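Local coordinates for pyrrolidone-carboxylate peptidase (Deinococcus radiodurans R1, PDB 5Z48), which removes N-terminal pyroglutamyl groups from peptides, acting as a cysteine exopeptidase that generally spares bonds in which proline comes second, at residues T5-F14 with P65-L73. Numbering follows the deposited sequence.
Sequences TLLLTGFEPF and PGAVLLTGL. With PCA (pyroglutamic acid), chain I.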
loop_
_atom_site.group_PDB
_atom_site.type_symbol
_atom_site.label_atom_id
_atom_site.label_comp_id
_atom_site.label_asym_id
_atom_site.label_seq_id
_atom_site.Cartn_x
_atom_site.Cartn_y
_atom_site.Cartn_z
ATOM N N THR B 5 0.758 -33.831 21.890
ATOM C CA THR B 5 0.298 -33.534 20.544
ATOM C C THR B 5 0.218 -32.031 20.343
ATOM O O THR B 5 -0.366 -31.325 21.171
ATOM C CB THR B 5 -1.094 -34.109 20.306
ATOM O OG1 THR B 5 -1.021 -35.537 20.430
ATOM C CG2 THR B 5 -1.656 -33.704 18.924
ATOM N N LEU B 6 0.778 -31.547 19.241
ATOM C CA LEU B 6 0.487 -30.184 18.804
ATOM C C LEU B 6 -0.641 -30.275 17.781
ATOM O O LEU B 6 -0.523 -30.989 16.770
ATOM C CB LEU B 6 1.720 -29.496 18.215
ATOM C CG LEU B 6 1.438 -28.054 17.723
ATOM C CD1 LEU B 6 2.558 -27.099 18.101
ATOM C CD2 LEU B 6 1.261 -28.017 16.243
ATOM N N LEU B 7 -1.770 -29.615 18.073
ATOM C CA LEU B 7 -2.878 -29.559 17.118
ATOM C C LEU B 7 -2.617 -28.450 16.115
ATOM O O LEU B 7 -2.465 -27.302 16.506
ATOM C CB LEU B 7 -4.203 -29.316 17.852
ATOM C CG LEU B 7 -5.432 -29.074 16.952
ATOM C CD1 LEU B 7 -5.724 -30.312 16.126
ATOM C CD2 LEU B 7 -6.676 -28.713 17.815
ATOM N N LEU B 8 -2.564 -28.787 14.825
ATOM C CA LEU B 8 -2.292 -27.829 13.756
ATOM C C LEU B 8 -3.497 -27.783 12.838
ATOM O O LEU B 8 -3.911 -28.815 12.339
ATOM C CB LEU B 8 -1.051 -28.263 12.976
ATOM C CG LEU B 8 -0.741 -27.462 11.703
ATOM C CD1 LEU B 8 -0.506 -25.959 12.018
ATOM C CD2 LEU B 8 0.485 -28.045 11.008
ATOM N N THR B 9 -4.113 -26.597 12.652
ATOM C CA THR B 9 -5.256 -26.536 11.736
ATOM C C THR B 9 -4.986 -25.565 10.590
ATOM O O THR B 9 -4.191 -24.639 10.716
ATOM C CB THR B 9 -6.553 -26.133 12.457
ATOM O OG1 THR B 9 -6.470 -24.776 12.943
ATOM C CG2 THR B 9 -6.805 -27.024 13.650
ATOM N N GLY B 10 -5.654 -25.820 9.462
ATOM C CA GLY B 10 -5.711 -24.880 8.352
ATOM C C GLY B 10 -7.156 -24.765 7.901
ATOM O O GLY B 10 -8.032 -25.451 8.413
ATOM N N PHE B 11 -7.383 -23.865 6.945
ATOM C CA PHE B 11 -8.723 -23.635 6.422
ATOM C C PHE B 11 -8.818 -24.027 4.947
ATOM O O PHE B 11 -7.834 -23.954 4.202
ATOM C CB PHE B 11 -9.153 -22.136 6.552
ATOM C CG PHE B 11 -9.702 -21.762 7.883
ATOM C CD1 PHE B 11 -10.997 -22.082 8.227
ATOM C CD2 PHE B 11 -8.912 -21.061 8.810
ATOM C CE1 PHE B 11 -11.537 -21.716 9.449
ATOM C CE2 PHE B 11 -9.450 -20.668 10.056
ATOM C CZ PHE B 11 -10.752 -21.008 10.383
ATOM N N GLU B 12 -10.036 -24.394 4.512
ATOM C CA GLU B 12 -10.362 -24.634 3.085
ATOM C C GLU B 12 -10.300 -23.348 2.245
ATOM O O GLU B 12 -10.298 -22.234 2.780
ATOM C CB GLU B 12 -11.754 -25.227 2.968
ATOM C CG GLU B 12 -11.931 -26.514 3.736
ATOM C CD GLU B 12 -13.358 -27.053 3.673
ATOM O OE1 GLU B 12 -14.235 -26.445 3.021
ATOM O OE2 GLU B 12 -13.608 -28.082 4.338
ATOM N N PRO B 13 -10.276 -23.471 0.906
ATOM C CA PRO B 13 -10.394 -22.269 0.064
ATOM C C PRO B 13 -11.713 -21.561 0.325
ATOM O O PRO B 13 -12.699 -22.164 0.753
ATOM C CB PRO B 13 -10.334 -22.812 -1.367
ATOM C CG PRO B 13 -9.650 -24.174 -1.234
ATOM C CD PRO B 13 -10.146 -24.699 0.100
ATOM N N PHE B 14 -11.719 -20.257 0.060
ATOM C CA PHE B 14 -12.892 -19.433 0.291
ATOM C C PHE B 14 -12.804 -18.235 -0.639
ATOM O O PHE B 14 -11.756 -17.966 -1.243
ATOM C CB PHE B 14 -12.978 -18.972 1.766
ATOM C CG PHE B 14 -11.865 -18.060 2.157
ATOM C CD1 PHE B 14 -10.597 -18.581 2.396
ATOM C CD2 PHE B 14 -12.068 -16.686 2.222
ATOM C CE1 PHE B 14 -9.538 -17.737 2.748
ATOM C CE2 PHE B 14 -11.017 -15.816 2.563
ATOM C CZ PHE B 14 -9.747 -16.358 2.805
ATOM N N PRO B 65 -4.743 -31.615 23.217
ATOM C CA PRO B 65 -3.390 -31.278 22.761
ATOM C C PRO B 65 -2.633 -30.495 23.820
ATOM O O PRO B 65 -3.226 -29.806 24.649
ATOM C CB PRO B 65 -3.637 -30.432 21.508
ATOM C CG PRO B 65 -5.026 -29.825 21.725
ATOM C CD PRO B 65 -5.798 -30.850 22.534
ATOM N N GLY B 66 -1.302 -30.616 23.777
ATOM C CA GLY B 66 -0.440 -29.812 24.621
ATOM C C GLY B 66 -0.149 -28.433 24.095
ATOM O O GLY B 66 0.400 -27.623 24.846
ATOM N N ALA B 67 -0.499 -28.157 22.840
ATOM C CA ALA B 67 -0.340 -26.848 22.221
ATOM C C ALA B 67 -1.228 -26.816 20.997
ATOM O O ALA B 67 -1.525 -27.869 20.415
ATOM C CB ALA B 67 1.120 -26.611 21.823
ATOM N N VAL B 68 -1.657 -25.602 20.607
ATOM C CA VAL B 68 -2.617 -25.414 19.517
ATOM C C VAL B 68 -2.103 -24.311 18.602
ATOM O O VAL B 68 -1.923 -23.158 19.038
ATOM C CB VAL B 68 -4.026 -25.074 20.047
ATOM C CG1 VAL B 68 -5.020 -24.830 18.919
ATOM C CG2 VAL B 68 -4.509 -26.165 21.024
ATOM N N LEU B 69 -1.864 -24.660 17.334
ATOM C CA LEU B 69 -1.444 -23.719 16.290
ATOM C C LEU B 69 -2.512 -23.655 15.191
ATOM O O LEU B 69 -2.616 -24.552 14.348
ATOM C CB LEU B 69 -0.066 -24.109 15.730
ATOM C CG LEU B 69 0.524 -23.120 14.702
ATOM C CD1 LEU B 69 0.607 -21.705 15.231
ATOM C CD2 LEU B 69 1.943 -23.571 14.318
ATOM N N LEU B 70 -3.328 -22.598 15.190
ATOM C CA LEU B 70 -4.359 -22.406 14.184
ATOM C C LEU B 70 -3.779 -21.533 13.068
ATOM O O LEU B 70 -3.151 -20.500 13.370
ATOM C CB LEU B 70 -5.555 -21.700 14.815
ATOM C CG LEU B 70 -6.077 -22.293 16.138
ATOM C CD1 LEU B 70 -7.101 -21.252 16.722
ATOM C CD2 LEU B 70 -6.740 -23.631 15.958
ATOM N N THR B 71 -3.969 -21.926 11.811
ATOM C CA THR B 71 -3.414 -21.141 10.703
ATOM C C THR B 71 -4.486 -20.808 9.658
ATOM O O THR B 71 -5.512 -21.494 9.509
ATOM C CB THR B 71 -2.214 -21.853 10.017
ATOM O OG1 THR B 71 -2.638 -22.925 9.180
ATOM C CG2 THR B 71 -1.258 -22.407 11.072
ATOM N N GLY B 72 -4.194 -19.769 8.863
ATOM C CA GLY B 72 -5.152 -19.328 7.865
ATOM C C GLY B 72 -4.478 -18.357 6.924
ATOM O O GLY B 72 -3.396 -17.824 7.220
ATOM N N LEU B 73 -5.165 -18.108 5.796
ATOM C CA LEU B 73 -4.690 -17.169 4.773
ATOM C C LEU B 73 -5.006 -15.717 5.140
ATOM O O LEU B 73 -6.113 -15.398 5.566
ATOM C CB LEU B 73 -5.352 -17.515 3.450
ATOM C CG LEU B 73 -5.165 -16.563 2.259
ATOM C CD1 LEU B 73 -3.718 -16.462 1.813
ATOM C CD2 LEU B 73 -6.048 -17.022 1.095
HETATM N N PCA I . -8.557 -16.662 6.033
HETATM C CA PCA I . -9.835 -16.077 6.423
HETATM C CB PCA I . -10.821 -17.233 6.664
HETATM C CG PCA I . -10.131 -18.533 6.246
HETATM C CD PCA I . -8.726 -18.087 5.936
HETATM O OE PCA I . -7.842 -18.892 5.621
HETATM C C PCA I . -9.639 -15.135 7.628
HETATM O O PCA I . -10.503 -14.964 8.494
HETATM O OXT PCA I . -8.543 -14.528 7.786
HETATM O O HOH W 1 -7.210 -22.945 11.024
#
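Leu8 and Thr71 meet on one face of two parallel central strands: the leucine, its CG anti to the backbone N (chi1 172°), sends CD1 into the hollow between Leu69 and Thr71, 3.8 Å from Thr71 CG2. The small Ala67 gives Leu6 a shallow seat, CD1 lying 4.0 Å from Ala67 CB. On the other face Leu7 CB rests on Pro65 CB, and short Thr9 fits beside Leu70, OG1 against CD2, its hydroxyl bonded to a water that donates to Thr71 O. Backbone bonds tie the chains from Thr5 onward; Thr9 O is gripped twice, by Thr71 N from above the carbonyl plane and by Thr71 OG1 in that plane, on a lone pair, at 2.8 Å. Past this point the chains diverge, and pyroglutamate fills the cleft. Phe11 and Phe14 each turn a ring face to its CG, Gly72 has no side chain to crowd its OE, and Leu73 N donates to that oxygen (2.8 Å) as Leu73 O accepts from the ligand N. A serine in place of Phe14 would probably leave this flank of the lactam uncovered. Such a pocket at the C-terminal ends of parallel strands is characteristic of alpha/beta folds, here forming the pyroglutamate site of a C15 peptidase.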